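Local coordinates for protein putative peptidase (Chlamydophila abortus, PDB 3CE2) that is a putative zinc metallopeptidase of the M3B (oligopeptidase F) family that probably degrades small bioactive peptides, at residues L92-D97 / E102-L107; S293-Y298 / G510-F515; F299-R304 / Q604-L609. All coordinates share one frame; numbering follows the deposited sequence.

Contact 1 (L92-D97 / E102-L107); sequences LTHDQD and EGIADL
The imidazole of His94 lies against two residues of the following helix, Ile104 and Leu107, which sit one turn apart. Leu107 supplies a CH-pi contact: its CD2 stands over one face of the ring, 4.1 Å from the centroid of the His94 imidazole and 27° off the ring normal. The nearest ring atom is CD2 of His94, 3.7 Å from CD2 of Leu107. Towards the other end of the ring, CG1 of Ile104 approaches obliquely, 4.0 Å from CE1 of His94. With CG anti to the backbone N (chi1 171°), the His94 ring extends towards the partner helix and has the largest share of the surface buried here.

The backbones come nearest at Gly103, which has no side chain: its CA is 4.5 Å from CA of His94, and CB of His94 lies 4.2 Å from O of Gly103. No hydrogen bond links the two segments, so packing alone joins them directly.

Further out, Tyr87 and His91 of helix 66-96 also touch Leu107. Asp95 forms a salt bridge to Arg371 and Asp106 one to Arg33, which tie the two segments to other parts of the chain. The axes of the short segments 92-96 and 102-107 approach to 8.5 Å, with 155° between their N-to-C directions; with only four residues between the segments, this is the closed end of an antiparallel helical hairpin, formed by helices 66-96 and 101-120.

Contact 2 (S293-Y298 / G510-F515); sequences SLITKY and GEIITF
Thr296, on one flank of helix 292-306, packs against Glu511 and Ile512 of the loop that follows helix 494-509, a helix-loop contact within the largely helical M3 peptidase fold. Thr296 has the most surface buried here, followed by Ile512 and then Glu511. The two backbones come nearest at Thr296 and Ile512, whose CA atoms are 5.4 Å apart.

Both branches of Thr296 are used. Its hydroxyl OG1 meets the aliphatic CB of Glu511 at 3.7 Å, a van der Waals contact between a polar oxygen and a carbon, while the same oxygen makes a weak hydrogen bond to Ser292 O within its own helix. With chi1 at -43°, OG1 lies beside the backbone N and the methyl CG2 of Thr296 is anti to it; this CG2 comes to 3.9 Å from O of Glu511 and also faces Ile512, whose CB is 4.1 Å away. Beyond CB, the Glu511 chain bends at chi2 (-48°) and its carboxylate leads away from the helix.

Ile512 reaches deeper, where Ile295 is packed among Phe466, Phe470, Phe508 and Tyr509. The side chain of Ile512 is also about 8 Å from that of Asp310, which with His312 binds a zinc ion, and Thr514 of the same loop touches both ligands. No hydrogen bond crosses between the segments; at the inner end of the contact, the methyl CG2 of Ile295 meets the methyl CG2 of Ile512 at 4.3 Å.

Contact 3 (F299-R304 / Q604-L609); sequences FSIKQR and QELSSL
Ile301 faces helix 590-607, and its two branches meet two successive residues there, Leu606 and Ser607. From CB, which is directed towards the partner helix, the side chain divides. The shorter branch ends at once in the methyl CG2, which touches the isobutyl group of Leu606: CG2 of Ile301 lies 3.7 Å from CD2 of Leu606 and 4.0 Å from CG of the same residue. The side chains cross at a slant, and CG2 meets both the methyl CD2 and the methine CG of Leu606.

The longer branch leaves CB through CG1, anti to the carbonyl carbon (chi1 -66°), and is extended at chi2 (179°). This directs the tip at Ser607, where CD1 of Ile301 lies 3.7 Å from CB of Ser607 and 3.8 Å from OG of Ser607. The fork of Ile301 thus spans neighbouring positions on the second helix, in keeping with its own buried surface being nearly equal to that of Leu606 and Ser607 combined. No hydrogen bond joins the segments, and the CA atoms of Ile301 and Ser607 are 6.5 Å apart.

Just beyond Ser607 the second helix stops. Ser608, the first residue to leave helical phi/psi, gives two hydrogen bonds to the carbonyl of Gln604: its N and its OG reach O of Gln604 from opposite faces of the carbonyl plane, with OG of Ser608 3.3 Å from that oxygen. Leu609 then packs on helix 451-487, which Lys302 also meets through Asp463. Between the two segments the contact is side-chain packing, largely apolar, joining helix 292-306 to the final helix of this largely helical peptidase.

How the contacts relate
Contact 1 comes first along the chain and stands apart: its centre is 49 Å from that of either other contact, on the opposite side of the chain's centre. It joins neighbouring helices, whereas contacts 2 and 3 join distant parts of the sequence, and their segments alternate along the chain. Both share helix 292-306, and their centres are 13 Å apart. They touch directly, with CG1 of Ile512 3.7 Å from CB of Phe299 and CE1 of Tyr298 3.8 Å from CD2 of Leu606. Helix 292-306 therefore packs against both the loop after helix 494-509 and the C-terminal helix 590-607, bringing three regions of the peptidase together.

Contact 1 (L92-D97 / E102-L107)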
loop_
_atom_site.group_PDB
_atom_site.type_symbol
_atom_site.label_atom_id
_atom_site.label_comp_id
_atom_site.label_asym_id
_atom_site.label_seq_id
_atom_site.Cartn_x
_atom_site.Cartn_y
_atom_site.Cartn_z
ATOM N N LEU A 92 -19.779 -4.011 -4.360
ATOM C CA LEU A 92 -19.454 -5.138 -5.215
ATOM C C LEU A 92 -20.447 -5.181 -6.373
ATOM O O LEU A 92 -20.062 -5.469 -7.504
ATOM C CB LEU A 92 -19.515 -6.457 -4.435
ATOM C CG LEU A 92 -18.515 -6.804 -3.335
ATOM C CD1 LEU A 92 -18.837 -8.213 -2.797
ATOM C CD2 LEU A 92 -17.080 -6.728 -3.828
ATOM N N THR A 93 -21.723 -4.911 -6.078
ATOM C CA THR A 93 -22.794 -4.940 -7.086
ATOM C C THR A 93 -22.538 -3.878 -8.165
ATOM O O THR A 93 -22.545 -4.172 -9.357
ATOM C CB THR A 93 -24.205 -4.740 -6.429
ATOM O OG1 THR A 93 -24.551 -5.906 -5.662
ATOM C CG2 THR A 93 -25.290 -4.496 -7.487
ATOM N N HIS A 94 -22.276 -2.659 -7.711
ATOM C CA HIS A 94 -21.891 -1.549 -8.550
ATOM C C HIS A 94 -20.715 -1.855 -9.464
ATOM O O HIS A 94 -20.686 -1.423 -10.599
ATOM C CB HIS A 94 -21.576 -0.348 -7.657
ATOM C CG HIS A 94 -20.968 0.814 -8.379
ATOM N ND1 HIS A 94 -21.657 1.557 -9.315
ATOM C CD2 HIS A 94 -19.742 1.385 -8.276
ATOM C CE1 HIS A 94 -20.880 2.531 -9.758
ATOM N NE2 HIS A 94 -19.713 2.450 -9.144
ATOM N N ASP A 95 -19.731 -2.599 -8.981
ATOM C CA ASP A 95 -18.530 -2.806 -9.766
ATOM C C ASP A 95 -18.730 -3.815 -10.887
ATOM O O ASP A 95 -17.908 -3.909 -11.816
ATOM C CB ASP A 95 -17.373 -3.214 -8.866
ATOM C CG ASP A 95 -16.791 -2.040 -8.102
ATOM O OD1 ASP A 95 -17.167 -0.887 -8.407
ATOM O OD2 ASP A 95 -15.962 -2.270 -7.194
ATOM N N GLN A 96 -19.820 -4.572 -10.809
ATOM C CA GLN A 96 -20.157 -5.510 -11.881
ATOM C C GLN A 96 -20.503 -4.783 -13.181
ATOM O O GLN A 96 -20.246 -5.302 -14.274
ATOM C CB GLN A 96 -21.318 -6.399 -11.457
ATOM C CG GLN A 96 -20.886 -7.505 -10.542
ATOM C CD GLN A 96 -22.017 -8.086 -9.720
ATOM O OE1 GLN A 96 -21.793 -8.965 -8.903
ATOM N NE2 GLN A 96 -23.224 -7.586 -9.917
ATOM N N ASP A 97 -21.070 -3.580 -13.029
ATOM C CA ASP A 97 -21.518 -2.721 -14.132
ATOM C C ASP A 97 -21.668 -1.280 -13.630
ATOM O O ASP A 97 -22.653 -0.928 -13.004
ATOM C CB ASP A 97 -22.837 -3.246 -14.711
ATOM C CG ASP A 97 -23.412 -2.341 -15.801
ATOM O OD1 ASP A 97 -22.765 -1.333 -16.206
ATOM O OD2 ASP A 97 -24.544 -2.648 -16.246
ATOM N N GLU A 102 -29.418 1.637 -10.618
ATOM C CA GLU A 102 -29.733 1.141 -9.288
ATOM C C GLU A 102 -28.418 0.815 -8.537
ATOM O O GLU A 102 -28.226 1.221 -7.388
ATOM C CB GLU A 102 -30.620 -0.082 -9.418
ATOM C CG GLU A 102 -31.191 -0.555 -8.134
ATOM C CD GLU A 102 -31.891 -1.875 -8.312
ATOM O OE1 GLU A 102 -33.143 -1.881 -8.361
ATOM O OE2 GLU A 102 -31.188 -2.903 -8.425
ATOM N N GLY A 103 -27.512 0.096 -9.192
ATOM C CA GLY A 103 -26.169 -0.032 -8.675
ATOM C C GLY A 103 -25.739 1.272 -8.035
ATOM O O GLY A 103 -25.403 1.309 -6.847
ATOM N N ILE A 104 -25.766 2.349 -8.818
ATOM C CA ILE A 104 -25.245 3.638 -8.378
ATOM C C ILE A 104 -26.022 4.236 -7.203
ATOM O O ILE A 104 -25.431 4.874 -6.319
ATOM C CB ILE A 104 -25.259 4.654 -9.521
ATOM C CG1 ILE A 104 -24.397 4.165 -10.685
ATOM C CG2 ILE A 104 -24.836 6.054 -9.024
ATOM C CD1 ILE A 104 -24.387 5.111 -11.890
ATOM N N ALA A 105 -27.340 4.057 -7.197
ATOM C CA ALA A 105 -28.178 4.680 -6.164
ATOM C C ALA A 105 -28.054 3.970 -4.818
ATOM O O ALA A 105 -27.990 4.629 -3.768
ATOM C CB ALA A 105 -29.631 4.728 -6.601
ATOM N N ASP A 106 -28.052 2.637 -4.869
ATOM C CA ASP A 106 -27.814 1.781 -3.709
ATOM C C ASP A 106 -26.541 2.232 -3.003
ATOM O O ASP A 106 -26.572 2.606 -1.832
ATOM C CB ASP A 106 -27.650 0.319 -4.147
ATOM C CG ASP A 106 -28.980 -0.353 -4.496
ATOM O OD1 ASP A 106 -30.057 0.242 -4.217
ATOM O OD2 ASP A 106 -28.925 -1.489 -5.041
ATOM N N LEU A 107 -25.427 2.217 -3.730
ATOM C CA LEU A 107 -24.151 2.641 -3.179
ATOM C C LEU A 107 -24.193 4.037 -2.540
ATOM O O LEU A 107 -23.609 4.261 -1.485
ATOM C CB LEU A 107 -23.079 2.597 -4.267
ATOM C CG LEU A 107 -21.662 2.995 -3.870
ATOM C CD1 LEU A 107 -21.104 1.981 -2.888
ATOM C CD2 LEU A 107 -20.790 3.054 -5.106
#

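Contact 2 (S293-Y298 / G510-F515)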
loop_
_atom_site.group_PDB
_atom_site.type_symbol
_atom_site.label_atom_id
_atom_site.label_comp_id
_atom_site.label_asym_id
_atom_site.label_seq_id
_atom_site.Cartn_x
_atom_site.Cartn_y
_atom_site.Cartn_z
ATOM N N SER A 293 25.945 -1.261 -2.588
ATOM C CA SER A 293 26.696 -2.149 -3.482
ATOM C C SER A 293 25.771 -3.128 -4.202
ATOM O O SER A 293 26.076 -3.604 -5.296
ATOM C CB SER A 293 27.807 -2.893 -2.737
ATOM O OG SER A 293 27.286 -3.668 -1.662
ATOM N N LEU A 294 24.623 -3.421 -3.601
ATOM C CA LEU A 294 23.721 -4.347 -4.255
ATOM C C LEU A 294 23.134 -3.710 -5.503
ATOM O O LEU A 294 22.952 -4.373 -6.512
ATOM C CB LEU A 294 22.640 -4.847 -3.298
ATOM C CG LEU A 294 23.027 -6.112 -2.523
ATOM C CD1 LEU A 294 21.809 -6.790 -1.998
ATOM C CD2 LEU A 294 23.782 -7.092 -3.394
ATOM N N ILE A 295 22.868 -2.410 -5.442
ATOM C CA ILE A 295 22.460 -1.674 -6.626
ATOM C C ILE A 295 23.589 -1.788 -7.642
ATOM O O ILE A 295 23.376 -2.238 -8.771
ATOM C CB ILE A 295 22.140 -0.177 -6.302
ATOM C CG1 ILE A 295 20.865 -0.056 -5.477
ATOM C CG2 ILE A 295 21.960 0.655 -7.557
ATOM C CD1 ILE A 295 20.747 1.286 -4.807
ATOM N N THR A 296 24.798 -1.416 -7.232
ATOM C CA THR A 296 25.942 -1.498 -8.138
ATOM C C THR A 296 26.004 -2.856 -8.830
ATOM O O THR A 296 26.096 -2.915 -10.048
ATOM C CB THR A 296 27.241 -1.276 -7.402
ATOM O OG1 THR A 296 27.095 -0.178 -6.491
ATOM C CG2 THR A 296 28.317 -0.976 -8.367
ATOM N N LYS A 297 25.924 -3.949 -8.074
ATOM C CA LYS A 297 25.995 -5.284 -8.695
ATOM C C LYS A 297 24.956 -5.467 -9.778
ATOM O O LYS A 297 25.297 -5.784 -10.916
ATOM C CB LYS A 297 25.825 -6.410 -7.669
ATOM C CG LYS A 297 27.113 -7.046 -7.203
ATOM C CD LYS A 297 26.874 -7.931 -5.974
ATOM C CE LYS A 297 28.178 -8.573 -5.469
ATOM N NZ LYS A 297 28.097 -8.934 -4.027
ATOM N N TYR A 298 23.689 -5.263 -9.407
ATOM C CA TYR A 298 22.558 -5.568 -10.285
ATOM C C TYR A 298 22.592 -4.771 -11.557
ATOM O O TYR A 298 22.475 -5.345 -12.633
ATOM C CB TYR A 298 21.204 -5.329 -9.599
ATOM C CG TYR A 298 20.019 -5.551 -10.526
ATOM C CD1 TYR A 298 19.923 -6.712 -11.303
ATOM C CD2 TYR A 298 18.991 -4.601 -10.629
ATOM C CE1 TYR A 298 18.837 -6.927 -12.156
ATOM C CE2 TYR A 298 17.899 -4.804 -11.483
ATOM C CZ TYR A 298 17.833 -5.970 -12.237
ATOM O OH TYR A 298 16.763 -6.180 -13.062
ATOM N N GLY A 510 25.931 6.266 -7.082
ATOM C CA GLY A 510 27.250 6.816 -7.441
ATOM C C GLY A 510 28.237 5.862 -8.104
ATOM O O GLY A 510 28.926 6.230 -9.057
ATOM N N GLU A 511 28.312 4.631 -7.618
ATOM C CA GLU A 511 29.269 3.697 -8.185
ATOM C C GLU A 511 28.844 3.120 -9.518
ATOM O O GLU A 511 29.580 2.340 -10.094
ATOM C CB GLU A 511 29.568 2.541 -7.216
ATOM C CG GLU A 511 30.190 2.972 -5.889
ATOM C CD GLU A 511 31.350 3.941 -6.075
ATOM O OE1 GLU A 511 32.431 3.506 -6.536
ATOM O OE2 GLU A 511 31.181 5.140 -5.758
ATOM N N ILE A 512 27.664 3.442 -10.023
ATOM C CA ILE A 512 27.249 2.754 -11.254
ATOM C C ILE A 512 26.603 3.670 -12.279
ATOM O O ILE A 512 26.774 3.478 -13.477
ATOM C CB ILE A 512 26.320 1.545 -10.953
ATOM C CG1 ILE A 512 25.957 0.787 -12.226
ATOM C CG2 ILE A 512 25.038 2.013 -10.263
ATOM C CD1 ILE A 512 27.131 0.455 -13.131
ATOM N N ILE A 513 25.852 4.660 -11.803
ATOM C CA ILE A 513 25.042 5.497 -12.684
ATOM C C ILE A 513 25.829 6.703 -13.164
ATOM O O ILE A 513 26.509 7.371 -12.377
ATOM C CB ILE A 513 23.744 5.996 -11.973
ATOM C CG1 ILE A 513 22.820 4.821 -11.660
ATOM C CG2 ILE A 513 22.987 6.980 -12.869
ATOM C CD1 ILE A 513 22.087 4.323 -12.880
ATOM N N THR A 514 25.718 6.994 -14.454
ATOM C CA THR A 514 26.210 8.247 -14.968
ATOM C C THR A 514 25.054 9.252 -14.935
ATOM O O THR A 514 23.997 9.005 -15.508
ATOM C CB THR A 514 26.684 8.060 -16.402
ATOM O OG1 THR A 514 27.753 7.099 -16.423
ATOM C CG2 THR A 514 27.106 9.417 -17.040
ATOM N N PHE A 515 25.250 10.370 -14.256
ATOM C CA PHE A 515 24.195 11.359 -14.118
ATOM C C PHE A 515 24.020 12.191 -15.362
ATOM O O PHE A 515 24.963 12.399 -16.097
ATOM C CB PHE A 515 24.461 12.274 -12.924
ATOM C CG PHE A 515 24.439 11.560 -11.619
ATOM C CD1 PHE A 515 23.968 10.251 -11.544
ATOM C CD2 PHE A 515 24.854 12.183 -10.459
ATOM C CE1 PHE A 515 23.929 9.557 -10.339
ATOM C CE2 PHE A 515 24.823 11.490 -9.234
ATOM C CZ PHE A 515 24.356 10.162 -9.192
#

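Contact 3 (F299-R304 / Q604-L609)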
loop_
_atom_site.group_PDB
_atom_site.type_symbol
_atom_site.label_atom_id
_atom_site.label_comp_id
_atom_site.label_asym_id
_atom_site.label_seq_id
_atom_site.Cartn_x
_atom_site.Cartn_y
_atom_site.Cartn_z
ATOM N N PHE A 299 22.750 -3.453 -11.435
ATOM C CA PHE A 299 22.811 -2.592 -12.611
ATOM C C PHE A 299 23.955 -2.892 -13.586
ATOM O O PHE A 299 23.771 -2.751 -14.789
ATOM C CB PHE A 299 22.795 -1.115 -12.225
ATOM C CG PHE A 299 21.476 -0.644 -11.677
ATOM C CD1 PHE A 299 20.333 -1.445 -11.780
ATOM C CD2 PHE A 299 21.363 0.615 -11.092
ATOM C CE1 PHE A 299 19.099 -1.021 -11.280
ATOM C CE2 PHE A 299 20.130 1.061 -10.582
ATOM C CZ PHE A 299 18.993 0.233 -10.678
ATOM N N SER A 300 25.125 -3.318 -13.109
ATOM C CA SER A 300 26.207 -3.638 -14.058
ATOM C C SER A 300 25.838 -4.861 -14.864
ATOM O O SER A 300 26.185 -4.972 -16.043
ATOM C CB SER A 300 27.526 -3.918 -13.360
ATOM O OG SER A 300 27.497 -3.414 -12.054
ATOM N N ILE A 301 25.162 -5.807 -14.232
ATOM C CA ILE A 301 24.702 -6.937 -15.002
ATOM C C ILE A 301 23.844 -6.402 -16.125
ATOM O O ILE A 301 24.023 -6.770 -17.276
ATOM C CB ILE A 301 23.872 -7.887 -14.163
ATOM C CG1 ILE A 301 24.748 -8.520 -13.087
ATOM C CG2 ILE A 301 23.217 -8.931 -15.050
ATOM C CD1 ILE A 301 23.992 -9.464 -12.202
ATOM N N LYS A 302 22.912 -5.515 -15.792
ATOM C CA LYS A 302 22.050 -4.914 -16.810
ATOM C C LYS A 302 22.882 -4.191 -17.860
ATOM O O LYS A 302 22.644 -4.380 -19.043
ATOM C CB LYS A 302 21.005 -3.973 -16.201
ATOM C CG LYS A 302 19.741 -4.661 -15.722
ATOM C CD LYS A 302 18.547 -3.687 -15.798
ATOM C CE LYS A 302 17.199 -4.400 -15.822
ATOM N NZ LYS A 302 16.090 -3.423 -15.875
ATOM N N GLN A 303 23.867 -3.393 -17.437
ATOM C CA GLN A 303 24.778 -2.729 -18.392
ATOM C C GLN A 303 25.560 -3.671 -19.328
ATOM O O GLN A 303 25.571 -3.456 -20.544
ATOM C CB GLN A 303 25.759 -1.788 -17.700
ATOM C CG GLN A 303 26.668 -1.117 -18.687
ATOM C CD GLN A 303 27.770 -0.263 -18.032
ATOM O OE1 GLN A 303 27.837 -0.108 -16.810
ATOM N NE2 GLN A 303 28.631 0.306 -18.868
ATOM N N ARG A 304 26.220 -4.694 -18.780
ATOM C CA ARG A 304 26.956 -5.652 -19.620
ATOM C C ARG A 304 26.009 -6.354 -20.569
ATOM O O ARG A 304 26.345 -6.610 -21.720
ATOM C CB ARG A 304 27.726 -6.694 -18.797
ATOM C CG ARG A 304 29.079 -6.222 -18.294
ATOM C CD ARG A 304 29.811 -7.299 -17.461
ATOM N NE ARG A 304 29.543 -7.170 -16.022
ATOM C CZ ARG A 304 28.834 -8.048 -15.304
ATOM N NH1 ARG A 304 28.335 -9.135 -15.890
ATOM N NH2 ARG A 304 28.626 -7.844 -14.000
ATOM N N GLN A 604 22.930 -13.440 -8.194
ATOM C CA GLN A 604 23.898 -14.454 -8.611
ATOM C C GLN A 604 23.324 -15.415 -9.628
ATOM O O GLN A 604 23.996 -15.735 -10.596
ATOM C CB GLN A 604 24.461 -15.234 -7.426
ATOM C CG GLN A 604 25.506 -14.473 -6.629
ATOM C CD GLN A 604 25.783 -15.131 -5.270
ATOM O OE1 GLN A 604 26.485 -14.564 -4.419
ATOM N NE2 GLN A 604 25.226 -16.329 -5.061
ATOM N N GLU A 605 22.090 -15.881 -9.437
ATOM C CA GLU A 605 21.478 -16.714 -10.489
ATOM C C GLU A 605 21.538 -15.988 -11.822
ATOM O O GLU A 605 21.942 -16.557 -12.820
ATOM C CB GLU A 605 20.022 -17.060 -10.193
ATOM C CG GLU A 605 19.801 -17.945 -8.994
ATOM C CD GLU A 605 18.354 -18.411 -8.887
ATOM O OE1 GLU A 605 17.684 -18.492 -9.942
ATOM O OE2 GLU A 605 17.892 -18.707 -7.757
ATOM N N LEU A 606 21.143 -14.717 -11.824
ATOM C CA LEU A 606 21.038 -13.947 -13.061
ATOM C C LEU A 606 22.408 -13.776 -13.678
ATOM O O LEU A 606 22.594 -13.937 -14.894
ATOM C CB LEU A 606 20.432 -12.569 -12.790
ATOM C CG LEU A 606 20.415 -11.643 -14.016
ATOM C CD1 LEU A 606 19.472 -12.174 -15.071
ATOM C CD2 LEU A 606 20.035 -10.221 -13.656
ATOM N N SER A 607 23.360 -13.449 -12.810
ATOM C CA SER A 607 24.731 -13.177 -13.194
ATOM C C SER A 607 25.360 -14.353 -13.931
ATOM O O SER A 607 26.109 -14.173 -14.873
ATOM C CB SER A 607 25.558 -12.835 -11.965
ATOM O OG SER A 607 26.728 -12.160 -12.350
ATOM N N SER A 608 25.049 -15.565 -13.523
ATOM C CA SER A 608 25.616 -16.687 -14.226
ATOM C C SER A 608 24.676 -17.255 -15.309
ATOM O O SER A 608 24.877 -18.355 -15.803
ATOM C CB SER A 608 26.099 -17.754 -13.238
ATOM O OG SER A 608 25.032 -18.208 -12.436
ATOM N N LEU A 609 23.654 -16.507 -15.697
ATOM C CA LEU A 609 22.888 -16.908 -16.868
ATOM C C LEU A 609 23.485 -16.219 -18.084
ATOM O O LEU A 609 23.386 -16.706 -19.210
ATOM C CB LEU A 609 21.410 -16.560 -16.725
ATOM C CG LEU A 609 20.543 -17.523 -15.919
ATOM C CD1 LEU A 609 19.081 -17.198 -16.152
ATOM C CD2 LEU A 609 20.830 -18.954 -16.291
#